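Side-chain contacts in putative pyridoxal phosphate-dependent transferase (Clostridium difficile, PDB 4DQ6), which binds pyridoxal-5'-phosphate and belongs to the class I and II aminotransferase family, although its precise function is not established: residues Pro142-Lys145 against Tyr151-Asp154; Asp157-Ile162 against Gly190-Lys195; Leu245-Val250 against Val279-Ser284; Leu260-Phe265 against Asp269-Asn274. All coordinates share one frame; numbering follows the deposited sequence.

Contact 1 (Pro142-Lys145 against Tyr151-Asp154)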
loop_
_atom_site.group_PDB
_atom_site.type_symbol
_atom_site.label_atom_id
_atom_site.label_comp_id
_atom_site.label_asym_id
_atom_site.label_seq_id
_atom_site.Cartn_x
_atom_site.Cartn_y
_atom_site.Cartn_z
ATOM N N PRO A 142 3.562 13.805 -29.109
ATOM C CA PRO A 142 2.947 14.970 -28.427
ATOM C C PRO A 142 1.532 15.218 -28.943
ATOM O O PRO A 142 1.212 15.004 -30.112
ATOM C CB PRO A 142 3.878 16.115 -28.732
ATOM C CG PRO A 142 5.179 15.498 -29.175
ATOM C CD PRO A 142 4.831 14.151 -29.763
ATOM N N LEU A 143 0.645 15.602 -28.035
ATOM C CA LEU A 143 -0.644 16.143 -28.498
ATOM C C LEU A 143 -0.392 17.313 -29.457
ATOM O O LEU A 143 0.626 17.994 -29.386
ATOM C CB LEU A 143 -1.517 16.581 -27.330
ATOM C CG LEU A 143 -1.891 15.507 -26.322
ATOM C CD1 LEU A 143 -2.679 16.184 -25.208
ATOM C CD2 LEU A 143 -2.703 14.391 -26.904
ATOM N N GLN A 144 -1.319 17.522 -30.391
ATOM C CA GLN A 144 -1.259 18.670 -31.317
ATOM C C GLN A 144 -2.066 19.800 -30.665
ATOM O O GLN A 144 -3.272 19.624 -30.384
ATOM C CB GLN A 144 -1.817 18.306 -32.712
ATOM C CG GLN A 144 -1.915 19.449 -33.726
ATOM C CD GLN A 144 -2.365 18.941 -35.126
ATOM O OE1 GLN A 144 -2.821 17.805 -35.285
ATOM N NE2 GLN A 144 -2.202 19.789 -36.148
ATOM N N LYS A 145 -1.427 20.941 -30.443
ATOM C CA LYS A 145 -2.126 22.159 -30.079
ATOM C C LYS A 145 -2.543 22.849 -31.362
ATOM O O LYS A 145 -1.675 23.244 -32.159
ATOM C CB LYS A 145 -1.307 23.103 -29.228
ATOM C CG LYS A 145 -2.184 24.223 -28.688
ATOM C CD LYS A 145 -1.359 25.151 -27.825
ATOM C CE LYS A 145 -2.205 26.240 -27.239
ATOM N NZ LYS A 145 -1.298 27.169 -26.502
ATOM N N TYR A 151 -6.460 21.155 -27.762
ATOM C CA TYR A 151 -5.601 20.010 -27.999
ATOM C C TYR A 151 -6.359 18.848 -28.629
ATOM O O TYR A 151 -7.474 18.518 -28.265
ATOM C CB TYR A 151 -4.959 19.493 -26.712
ATOM C CG TYR A 151 -3.944 20.419 -26.103
ATOM C CD1 TYR A 151 -4.343 21.463 -25.273
ATOM C CD2 TYR A 151 -2.576 20.352 -26.470
ATOM C CE1 TYR A 151 -3.418 22.318 -24.708
ATOM C CE2 TYR A 151 -1.624 21.198 -25.912
ATOM C CZ TYR A 151 -2.088 22.199 -24.993
ATOM O OH TYR A 151 -1.109 23.011 -24.487
ATOM N N ILE A 152 -5.694 18.160 -29.553
ATOM C CA ILE A 152 -6.152 16.887 -30.096
ATOM C C ILE A 152 -4.981 15.903 -30.142
ATOM O O ILE A 152 -3.824 16.283 -30.008
ATOM C CB ILE A 152 -6.836 17.041 -31.504
ATOM C CG1 ILE A 152 -5.856 17.483 -32.593
ATOM C CG2 ILE A 152 -8.133 17.892 -31.275
ATOM C CD1 ILE A 152 -6.420 17.350 -34.019
ATOM N N MET A 153 -5.330 14.650 -30.270
ATOM C CA MET A 153 -4.297 13.633 -30.632
ATOM C C MET A 153 -3.664 13.847 -31.997
ATOM O O MET A 153 -4.325 14.259 -32.978
ATOM C CB MET A 153 -4.907 12.261 -30.516
ATOM C CG MET A 153 -5.548 11.972 -29.152
ATOM S SD MET A 153 -5.932 10.213 -29.014
ATOM C CE MET A 153 -6.702 10.184 -27.398
ATOM N N ASP A 154 -2.349 13.584 -32.081
ATOM C CA ASP A 154 -1.666 13.674 -33.353
ATOM C C ASP A 154 -1.590 12.275 -33.980
ATOM O O ASP A 154 -0.620 11.556 -33.805
ATOM C CB ASP A 154 -0.298 14.309 -33.203
ATOM C CG ASP A 154 0.346 14.646 -34.532
ATOM O OD1 ASP A 154 -0.059 14.054 -35.569
ATOM O OD2 ASP A 154 1.260 15.521 -34.563
HETATM O O HOH W 1 -0.506 12.197 -30.086
HETATM O O HOH W 2 2.443 16.153 -32.073
HETATM O O HOH W 3 -4.413 14.851 -35.368
#

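Contact 2 (Asp157-Ile162 against Gly190-Lys195)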
loop_
_atom_site.group_PDB
_atom_site.type_symbol
_atom_site.label_atom_id
_atom_site.label_comp_id
_atom_site.label_asym_id
_atom_site.label_seq_id
_atom_site.Cartn_x
_atom_site.Cartn_y
_atom_site.Cartn_z
ATOM N N ASP A 157 1.290 11.372 -36.164
ATOM C CA ASP A 157 2.535 11.199 -35.404
ATOM C C ASP A 157 2.574 9.841 -34.709
ATOM O O ASP A 157 3.626 9.160 -34.722
ATOM C CB ASP A 157 2.734 12.338 -34.403
ATOM C CG ASP A 157 4.080 12.325 -33.765
ATOM O OD1 ASP A 157 5.116 12.551 -34.463
ATOM O OD2 ASP A 157 4.118 12.034 -32.555
ATOM N N ILE A 158 1.428 9.436 -34.144
ATOM C CA ILE A 158 1.271 8.129 -33.477
ATOM C C ILE A 158 1.599 7.023 -34.479
ATOM O O ILE A 158 2.455 6.156 -34.222
ATOM C CB ILE A 158 -0.155 7.891 -33.022
ATOM C CG1 ILE A 158 -0.503 8.863 -31.876
ATOM C CG2 ILE A 158 -0.315 6.492 -32.486
ATOM C CD1 ILE A 158 -1.963 8.829 -31.393
ATOM N N GLU A 159 0.950 7.081 -35.643
ATOM C CA GLU A 159 1.240 6.134 -36.745
ATOM C C GLU A 159 2.713 6.101 -37.129
ATOM O O GLU A 159 3.305 4.995 -37.325
ATOM C CB GLU A 159 0.425 6.536 -37.974
ATOM C CG GLU A 159 -0.997 6.022 -37.977
ATOM C CD GLU A 159 -1.106 4.561 -38.412
ATOM O OE1 GLU A 159 -0.080 3.895 -38.652
ATOM O OE2 GLU A 159 -2.252 4.076 -38.499
ATOM N N ASN A 160 3.319 7.278 -37.218
ATOM C CA ASN A 160 4.711 7.407 -37.653
ATOM C C ASN A 160 5.703 6.786 -36.655
ATOM O O ASN A 160 6.796 6.377 -37.008
ATOM C CB ASN A 160 5.066 8.879 -37.828
ATOM C CG ASN A 160 4.810 9.384 -39.244
ATOM O OD1 ASN A 160 4.143 8.703 -40.021
ATOM N ND2 ASN A 160 5.234 10.612 -39.546
ATOM N N LYS A 161 5.305 6.748 -35.388
ATOM C CA LYS A 161 6.173 6.294 -34.300
ATOM C C LYS A 161 5.771 4.932 -33.720
ATOM O O LYS A 161 6.394 4.492 -32.753
ATOM C CB LYS A 161 6.214 7.340 -33.169
ATOM C CG LYS A 161 6.768 8.705 -33.522
ATOM C CD LYS A 161 6.719 9.666 -32.337
ATOM C CE LYS A 161 7.213 11.048 -32.688
ATOM N NZ LYS A 161 6.706 12.112 -31.774
ATOM N N ILE A 162 4.786 4.255 -34.324
ATOM C CA ILE A 162 4.167 3.038 -33.757
ATOM C C ILE A 162 5.026 1.777 -33.863
ATOM O O ILE A 162 4.846 0.841 -33.061
ATOM C CB ILE A 162 2.786 2.740 -34.402
ATOM C CG1 ILE A 162 1.866 1.987 -33.438
ATOM C CG2 ILE A 162 2.918 1.914 -35.668
ATOM C CD1 ILE A 162 1.421 2.751 -32.224
ATOM N N GLY A 190 -7.947 3.693 -30.917
ATOM C CA GLY A 190 -7.991 2.292 -30.584
ATOM C C GLY A 190 -7.847 1.453 -31.845
ATOM O O GLY A 190 -7.324 0.363 -31.782
ATOM N N ASP A 191 -8.316 1.989 -32.963
ATOM C CA ASP A 191 -8.144 1.303 -34.250
ATOM C C ASP A 191 -6.694 1.220 -34.631
ATOM O O ASP A 191 -6.231 0.170 -35.102
ATOM C CB ASP A 191 -8.920 2.040 -35.332
ATOM C CG ASP A 191 -10.382 1.739 -35.288
ATOM O OD1 ASP A 191 -10.782 0.784 -34.578
ATOM O OD2 ASP A 191 -11.146 2.444 -36.003
ATOM N N ILE A 192 -5.966 2.312 -34.458
ATOM C CA ILE A 192 -4.525 2.296 -34.695
ATOM C C ILE A 192 -3.843 1.222 -33.853
ATOM O O ILE A 192 -3.072 0.414 -34.310
ATOM C CB ILE A 192 -3.892 3.685 -34.421
ATOM C CG1 ILE A 192 -4.362 4.691 -35.483
ATOM C CG2 ILE A 192 -2.368 3.606 -34.458
ATOM C CD1 ILE A 192 -3.957 6.121 -35.183
ATOM N N CYS A 193 -4.181 1.180 -32.580
ATOM C CA CYS A 193 -3.487 0.284 -31.676
ATOM C C CYS A 193 -3.842 -1.175 -31.956
ATOM O O CYS A 193 -2.945 -2.026 -31.976
ATOM C CB CYS A 193 -3.802 0.654 -30.239
ATOM S SG CYS A 193 -2.993 2.164 -29.689
ATOM N N LEU A 194 -5.118 -1.455 -32.185
ATOM C CA LEU A 194 -5.538 -2.816 -32.573
ATOM C C LEU A 194 -4.751 -3.255 -33.794
ATOM O O LEU A 194 -4.264 -4.408 -33.854
ATOM C CB LEU A 194 -7.011 -2.822 -32.956
ATOM C CG LEU A 194 -8.100 -3.189 -31.966
ATOM C CD1 LEU A 194 -9.476 -2.810 -32.501
ATOM C CD2 LEU A 194 -8.010 -4.697 -31.710
ATOM N N LYS A 195 -4.636 -2.354 -34.771
ATOM C CA LYS A 195 -4.023 -2.691 -36.055
ATOM C C LYS A 195 -2.582 -3.131 -35.862
ATOM O O LYS A 195 -2.099 -4.049 -36.538
ATOM C CB LYS A 195 -4.083 -1.474 -37.006
ATOM C CG LYS A 195 -3.965 -1.751 -38.486
ATOM C CD LYS A 195 -4.639 -0.625 -39.277
ATOM C CE LYS A 195 -3.812 -0.132 -40.445
ATOM N NZ LYS A 195 -3.895 -1.103 -41.588
#

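Contact 3 (Leu245-Val250 against Val279-Ser284)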
loop_
_atom_site.group_PDB
_atom_site.type_symbol
_atom_site.label_atom_id
_atom_site.label_comp_id
_atom_site.label_asym_id
_atom_site.label_seq_id
_atom_site.Cartn_x
_atom_site.Cartn_y
_atom_site.Cartn_z
ATOM N N LEU A 245 -6.391 7.678 1.685
ATOM C CA LEU A 245 -6.847 6.351 2.098
ATOM C C LEU A 245 -6.271 5.244 1.232
ATOM O O LEU A 245 -6.220 4.122 1.689
ATOM C CB LEU A 245 -8.378 6.254 2.162
ATOM C CG LEU A 245 -9.065 7.341 2.982
ATOM C CD1 LEU A 245 -10.579 7.143 3.077
ATOM C CD2 LEU A 245 -8.470 7.344 4.370
ATOM N N GLN A 246 -5.799 5.567 0.017
ATOM C CA GLN A 246 -5.144 4.626 -0.936
ATOM C C GLN A 246 -6.056 3.492 -1.391
ATOM O O GLN A 246 -6.383 2.529 -0.628
ATOM C CB GLN A 246 -3.846 4.088 -0.346
ATOM C CG GLN A 246 -2.979 5.195 0.180
ATOM C CD GLN A 246 -1.635 4.758 0.730
ATOM O OE1 GLN A 246 -1.482 3.653 1.270
ATOM N NE2 GLN A 246 -0.668 5.646 0.635
ATOM N N SER A 247 -6.716 3.736 -2.474
ATOM C CA SER A 247 -7.585 2.727 -3.065
ATOM C C SER A 247 -7.668 2.977 -4.524
ATOM O O SER A 247 -7.958 4.091 -4.946
ATOM C CB SER A 247 -8.990 2.916 -2.481
ATOM O OG SER A 247 -10.005 2.105 -3.108
ATOM N N SER A 248 -7.486 1.933 -5.353
ATOM C CA SER A 248 -7.732 2.054 -6.762
ATOM C C SER A 248 -8.025 0.635 -7.269
ATOM O O SER A 248 -7.929 -0.360 -6.539
ATOM C CB SER A 248 -6.575 2.670 -7.479
ATOM O OG SER A 248 -5.518 1.756 -7.592
ATOM N N TYR A 249 -8.427 0.538 -8.523
ATOM C CA TYR A 249 -8.728 -0.751 -9.123
ATOM C C TYR A 249 -8.320 -0.749 -10.588
ATOM O O TYR A 249 -8.234 0.309 -11.209
ATOM C CB TYR A 249 -10.199 -1.158 -8.908
ATOM C CG TYR A 249 -11.203 -0.135 -9.367
ATOM C CD1 TYR A 249 -11.630 0.856 -8.467
ATOM C CD2 TYR A 249 -11.756 -0.124 -10.668
ATOM C CE1 TYR A 249 -12.557 1.802 -8.807
ATOM C CE2 TYR A 249 -12.710 0.852 -11.006
ATOM C CZ TYR A 249 -13.070 1.819 -10.074
ATOM O OH TYR A 249 -14.006 2.765 -10.448
ATOM N N VAL A 250 -8.085 -1.954 -11.111
ATOM C CA VAL A 250 -7.795 -2.191 -12.478
ATOM C C VAL A 250 -8.861 -3.111 -13.017
ATOM O O VAL A 250 -9.243 -4.105 -12.370
ATOM C CB VAL A 250 -6.412 -2.844 -12.524
ATOM C CG1 VAL A 250 -5.914 -2.842 -13.976
ATOM C CG2 VAL A 250 -5.378 -2.127 -11.681
ATOM N N VAL A 279 -13.890 0.565 3.531
ATOM C CA VAL A 279 -15.236 1.093 3.822
ATOM C C VAL A 279 -15.521 2.400 3.112
ATOM O O VAL A 279 -16.656 2.643 2.694
ATOM C CB VAL A 279 -15.538 1.216 5.347
ATOM C CG1 VAL A 279 -15.415 -0.121 6.085
ATOM C CG2 VAL A 279 -14.752 2.353 5.963
ATOM N N ALA A 280 -14.492 3.238 2.938
ATOM C CA ALA A 280 -14.671 4.529 2.244
ATOM C C ALA A 280 -14.989 4.343 0.774
ATOM O O ALA A 280 -15.735 5.130 0.196
ATOM C CB ALA A 280 -13.485 5.455 2.450
ATOM N N THR A 281 -14.352 3.372 0.120
ATOM C CA THR A 281 -14.571 3.181 -1.291
ATOM C C THR A 281 -16.018 2.759 -1.568
ATOM O O THR A 281 -16.734 3.334 -2.384
ATOM C CB THR A 281 -13.595 2.100 -1.800
ATOM O OG1 THR A 281 -12.249 2.566 -1.673
ATOM C CG2 THR A 281 -13.885 1.752 -3.276
ATOM N N GLU A 282 -16.528 1.814 -0.778
ATOM C CA GLU A 282 -17.874 1.330 -0.972
ATOM C C GLU A 282 -18.880 2.435 -0.627
ATOM O O GLU A 282 -19.847 2.655 -1.349
ATOM C CB GLU A 282 -18.096 0.145 -0.083
ATOM C CG GLU A 282 -19.493 -0.399 -0.194
ATOM C CD GLU A 282 -19.701 -1.741 0.468
ATOM O OE1 GLU A 282 -18.787 -2.601 0.489
ATOM O OE2 GLU A 282 -20.847 -1.949 0.919
ATOM N N ALA A 283 -18.582 3.189 0.432
ATOM C CA ALA A 283 -19.460 4.293 0.808
ATOM C C ALA A 283 -19.508 5.412 -0.249
ATOM O O ALA A 283 -20.558 5.977 -0.478
ATOM C CB ALA A 283 -19.036 4.889 2.154
ATOM N N SER A 284 -18.337 5.761 -0.790
ATOM C CA SER A 284 -18.256 6.809 -1.811
ATOM C C SER A 284 -19.099 6.433 -3.034
ATOM O O SER A 284 -19.908 7.247 -3.533
ATOM C CB SER A 284 -16.807 7.115 -2.200
ATOM O OG SER A 284 -16.160 6.125 -2.974
#

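Contact 4 (Leu260-Phe265 against Asp269-Asn274)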
loop_
_atom_site.group_PDB
_atom_site.type_symbol
_atom_site.label_atom_id
_atom_site.label_comp_id
_atom_site.label_asym_id
_atom_site.label_seq_id
_atom_site.Cartn_x
_atom_site.Cartn_y
_atom_site.Cartn_z
ATOM N N LEU A 260 -1.633 -12.213 -14.991
ATOM C CA LEU A 260 -0.307 -11.649 -14.924
ATOM C C LEU A 260 -0.214 -10.591 -13.836
ATOM O O LEU A 260 0.745 -10.545 -13.100
ATOM C CB LEU A 260 0.029 -10.963 -16.232
ATOM C CG LEU A 260 0.612 -11.754 -17.391
ATOM C CD1 LEU A 260 0.880 -10.719 -18.454
ATOM C CD2 LEU A 260 1.892 -12.471 -17.003
ATOM N N LEU A 261 -1.202 -9.710 -13.787
ATOM C CA LEU A 261 -1.202 -8.661 -12.775
ATOM C C LEU A 261 -1.430 -9.223 -11.389
ATOM O O LEU A 261 -0.805 -8.807 -10.438
ATOM C CB LEU A 261 -2.234 -7.579 -13.080
ATOM C CG LEU A 261 -2.176 -6.351 -12.155
ATOM C CD1 LEU A 261 -0.754 -5.801 -12.142
ATOM C CD2 LEU A 261 -3.132 -5.281 -12.646
ATOM N N ASP A 262 -2.359 -10.161 -11.298
ATOM C CA ASP A 262 -2.594 -10.841 -10.044
ATOM C C ASP A 262 -1.303 -11.423 -9.501
ATOM O O ASP A 262 -0.999 -11.252 -8.304
ATOM C CB ASP A 262 -3.674 -11.879 -10.184
ATOM C CG ASP A 262 -4.342 -12.248 -8.842
ATOM O OD1 ASP A 262 -4.710 -11.342 -8.047
ATOM O OD2 ASP A 262 -4.543 -13.448 -8.664
ATOM N N ASP A 263 -0.566 -12.133 -10.340
ATOM C CA ASP A 263 0.632 -12.768 -9.892
ATOM C C ASP A 263 1.744 -11.750 -9.549
ATOM O O ASP A 263 2.545 -12.010 -8.661
ATOM C CB ASP A 263 1.129 -13.678 -11.012
ATOM C CG ASP A 263 0.317 -14.948 -11.124
ATOM O OD1 ASP A 263 -0.575 -15.237 -10.273
ATOM O OD2 ASP A 263 0.573 -15.684 -12.100
ATOM N N ALA A 264 1.776 -10.599 -10.251
ATOM C CA ALA A 264 2.711 -9.503 -9.886
ATOM C C ALA A 264 2.399 -8.947 -8.526
ATOM O O ALA A 264 3.302 -8.731 -7.703
ATOM C CB ALA A 264 2.710 -8.406 -10.937
ATOM N N PHE A 265 1.110 -8.735 -8.224
ATOM C CA PHE A 265 0.751 -8.303 -6.866
ATOM C C PHE A 265 1.083 -9.347 -5.830
ATOM O O PHE A 265 1.340 -9.010 -4.652
ATOM C CB PHE A 265 -0.702 -7.827 -6.795
ATOM C CG PHE A 265 -0.890 -6.389 -7.298
ATOM C CD1 PHE A 265 -0.285 -5.320 -6.607
ATOM C CD2 PHE A 265 -1.698 -6.085 -8.371
ATOM C CE1 PHE A 265 -0.446 -4.015 -7.054
ATOM C CE2 PHE A 265 -1.878 -4.781 -8.797
ATOM C CZ PHE A 265 -1.263 -3.739 -8.111
ATOM N N ASP A 269 3.388 -8.989 -2.677
ATOM C CA ASP A 269 2.504 -9.133 -1.507
ATOM C C ASP A 269 1.666 -7.882 -1.183
ATOM O O ASP A 269 1.567 -7.448 -0.028
ATOM C CB ASP A 269 3.249 -9.623 -0.261
ATOM C CG ASP A 269 2.276 -10.068 0.830
ATOM O OD1 ASP A 269 1.233 -10.705 0.463
ATOM O OD2 ASP A 269 2.473 -9.681 2.036
ATOM N N ILE A 270 1.090 -7.257 -2.207
ATOM C CA ILE A 270 0.164 -6.129 -2.001
ATOM C C ILE A 270 -1.187 -6.628 -2.500
ATOM O O ILE A 270 -1.446 -6.647 -3.723
ATOM C CB ILE A 270 0.679 -4.861 -2.710
ATOM C CG1 ILE A 270 1.933 -4.351 -1.970
ATOM C CG2 ILE A 270 -0.417 -3.784 -2.806
ATOM C CD1 ILE A 270 2.439 -3.008 -2.445
ATOM N N LYS A 271 -2.055 -7.048 -1.566
ATOM C CA LYS A 271 -3.290 -7.722 -1.895
ATOM C C LYS A 271 -4.488 -7.129 -1.193
ATOM O O LYS A 271 -5.568 -7.163 -1.752
ATOM C CB LYS A 271 -3.253 -9.196 -1.523
ATOM C CG LYS A 271 -2.095 -9.925 -2.141
ATOM C CD LYS A 271 -2.164 -10.014 -3.673
ATOM C CE LYS A 271 -2.929 -11.180 -4.210
ATOM N NZ LYS A 271 -2.797 -11.269 -5.710
ATOM N N ARG A 272 -4.296 -6.624 0.038
ATOM C CA ARG A 272 -5.457 -6.189 0.851
ATOM C C ARG A 272 -5.621 -4.681 0.889
ATOM O O ARG A 272 -4.636 -3.936 0.980
ATOM C CB ARG A 272 -5.321 -6.709 2.302
ATOM C CG ARG A 272 -5.209 -8.195 2.480
ATOM C CD ARG A 272 -5.305 -8.662 3.923
ATOM N NE ARG A 272 -5.290 -10.104 3.977
ATOM C CZ ARG A 272 -6.331 -10.897 3.729
ATOM N NH1 ARG A 272 -7.524 -10.412 3.423
ATOM N NH2 ARG A 272 -6.153 -12.198 3.757
ATOM N N ASN A 273 -6.887 -4.211 0.937
ATOM C CA ASN A 273 -7.200 -2.834 1.296
ATOM C C ASN A 273 -6.827 -2.657 2.762
ATOM O O ASN A 273 -6.912 -3.608 3.542
ATOM C CB ASN A 273 -8.705 -2.561 1.204
ATOM C CG ASN A 273 -9.226 -2.458 -0.218
ATOM O OD1 ASN A 273 -9.337 -3.462 -0.923
ATOM N ND2 ASN A 273 -9.559 -1.246 -0.636
ATOM N N ASN A 274 -6.404 -1.452 3.134
ATOM C CA ASN A 274 -6.411 -1.099 4.572
ATOM C C ASN A 274 -7.863 -0.959 4.990
ATOM O O ASN A 274 -8.773 -0.845 4.205
ATOM C CB ASN A 274 -5.548 0.135 4.893
ATOM C CG ASN A 274 -6.160 1.434 4.385
ATOM O OD1 ASN A 274 -7.203 1.834 4.919
ATOM N ND2 ASN A 274 -5.527 2.111 3.415
HETATM O O HOH W 4 -3.803 -9.094 -6.845
HETATM O O HOH W 5 -4.559 -13.600 -5.672
#

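Contact 1 (Pro142-Lys145 against Tyr151-Asp154)
Tyr151 swings its ring beside its own backbone N (chi1 -68°), and Lys145 sends CG to the far side from its backbone N (chi1 -170°) and stays extended, which carries the lysine chain at a slant over the phenol. Lys145 CB sits 3.8 Å from Tyr151 CE2, CG hangs over one ring face near the rim, and CD passes 4.0 Å from Tyr151 OH. Both polar ends find partners in the same chain beyond this pair: Lys145 NZ bonds to Tyr367, and Tyr151 OH to Trp329. Leu143 CB comes within 4.0 Å of Tyr151 CD2. On the sheet face that carries Gln144 and Ile152, these two side chains run alongside each other, with Gln144 OE1 3.8 Å from Ile152 CD1.

The backbones are tied by a reciprocal pair of bonds, Gln144 N to Ile152 O at 2.8 Å and the straighter Ile152 N to Gln144 O at 2.9 Å. Farther on the chains part and water fills in. One molecule donates to both Pro142 O and Asp154 OD2, at 2.6 Å from Pro142 O; another links Pro142 O to Asp154 N. Asp154 OD1 meanwhile caps the backbone N of Asp157. The whole is a short antiparallel beta hairpin whose second strand runs through an N-cap into helix 155-161.

Contact 2 (Asp157-Ile162 against Gly190-Lys195)
Ile192 belongs to helix 183-195, the crossover helix of a beta-alpha-beta unit that joins the parallel neighbours 165-171 and 199-203 of the large sheet, and it packs against Ile158 and Glu159 of helix 155-161 and against Ile162. The CB of Ile192 is directed toward the other segment, and CG1, CG2 and CD1 each have a neighbour there. CG2, set opposite the backbone N, lies 4.1 Å from Ile158 CG2 and 4.5 Å from Ile162 CD1, forming a small patch of branched aliphatic groups. Glu159 OE2 lies against both CG1 of Ile192, at 3.7 Å, and its CG2, while Ile192 CD1 is 4.1 Å from Glu159 CG. The glutamate gets there by a bend at chi2 (-80°), which folds its carboxylate across the isoleucine; its other oxygen, OE1, is bonded to His196, the residue just after Lys195.

Farther round helix 155-161, Lys161 reaches back one turn to Asp157. Lys161 NZ meets the syn lone pair of Asp157 OD2 at 2.7 Å, with a weak second bond to OD1. The pair is also tied to the end of strand 137-140, since Lys161 NZ bonds to Ile140 O and Asp157 OD2 to Ser141 OG.

No hydrogen bond joins the two segments. Lys195 NZ stays 6.3 Å from Glu159 OE2, so their attraction is at most long-range. Cohesion across the contact therefore rests on Ile192 and its van der Waals neighbours, with His196 holding the carboxylate that lies over it.

Contact 3 (Leu245-Val250 against Val279-Ser284)
Ser247 and Thr281 meet through their hydroxyls, OG to OG1 at 2.7 Å, where the chain entering strand 248-251 passes helix 275-287. That strand is the antiparallel member of the seven-stranded sheet of the large domain in fold type I PLP-dependent proteins. Ser247 places OG opposite its backbone N (chi1 172°), aimed at the helix, and its CB is also close to Thr281 OG1. Beside this polar pair the contact is apolar, made by Leu245 and Ala280.

One shell out, Thr281 OG1 also bonds to Ser277 O, one turn earlier in its own helix, and Ser247 OG has a weak bond to Tyr72. Pro236 touches Ser247, Thr281 and Ser284, while Ile50 of helix 48-58 lies on Ala280. Between Leu245 and Ser247, Gln246 turns away from the helix, and its NE2 bonds to Arg272 O of the second subunit, so the run-up to the strand faces the dimer interface as well. On the helix side of that same run-up, Leu245 CD1 presses on Ala280 CB at 3.4 Å, tighter than usual for two carbons.

Contact 4 (Leu260-Phe265 against Asp269-Asn274)
Lys271 and Asp262 supply the charged part of this contact. The lysine doubles back on itself, bent at chi2 (-66°) and again at chi3 (-87°), and this brings its ammonium to the last turns of helix 255-267. NZ lies 3.0 Å from Asp262 OD1 in a salt bridge, meeting the oxygen from well above the carboxylate plane. It also makes a weak bond to Asp262 O and one to Thr266 OG1. Two waters bridge the pair: one links NZ to OD1, the other NZ to OD2, so each carboxylate oxygen takes a water proton from a molecule that also accepts from the lysine. A positive charge here probably suits the C-terminal end of the helix, where the last carbonyls point along the axis toward that end.

The backbone bond across the contact runs from Ile270 N to Phe265 O at 3.0 Å, one of the bonds back into the last turn that mark the helix end.

Nonpolar contact centres on Phe265. Its CD1 approaches Ile270 CB at 4.0 Å, and its CB lies 4.1 Å from Lys271 CD, the bent aliphatic chain passing by the phenylalanine. Ile94 and Leu105 of the same chain also pack on Phe265.

Asp269, with its positive phi of 53°, turns the chain away from the helix. Its side chain reaches a bound PLP and packs against Ile100 of the second subunit. A Schellman motif thus ends helix 255-267 and places Asp269 beside a bound PLP at the dimer interface, where fold type I proteins usually have their cofactor sites.

How the contacts relate
The four contacts fall into two touching pairs. Contacts 1 and 2 follow one another along the chain: the hairpin leads into helix 155-161, and Pro142 CD packs 3.4 Å from Lys161 NZ. Contact 4 is nested within the loop closed by contact 3. Those two meet where Asn274 ND2 probably bonds to Leu245 O at 2.7 Å, and where Val250 packs on Leu261. Both also face the second subunit. The two pairs stay apart, with nearest atoms about 17 Å or more from each other. A bound PLP lies about 3 Å from the side chain of Asp269 in contact 4, whereas the side chains of Ser247 and Leu143 are about 9 and 12 Å from a bound PLP.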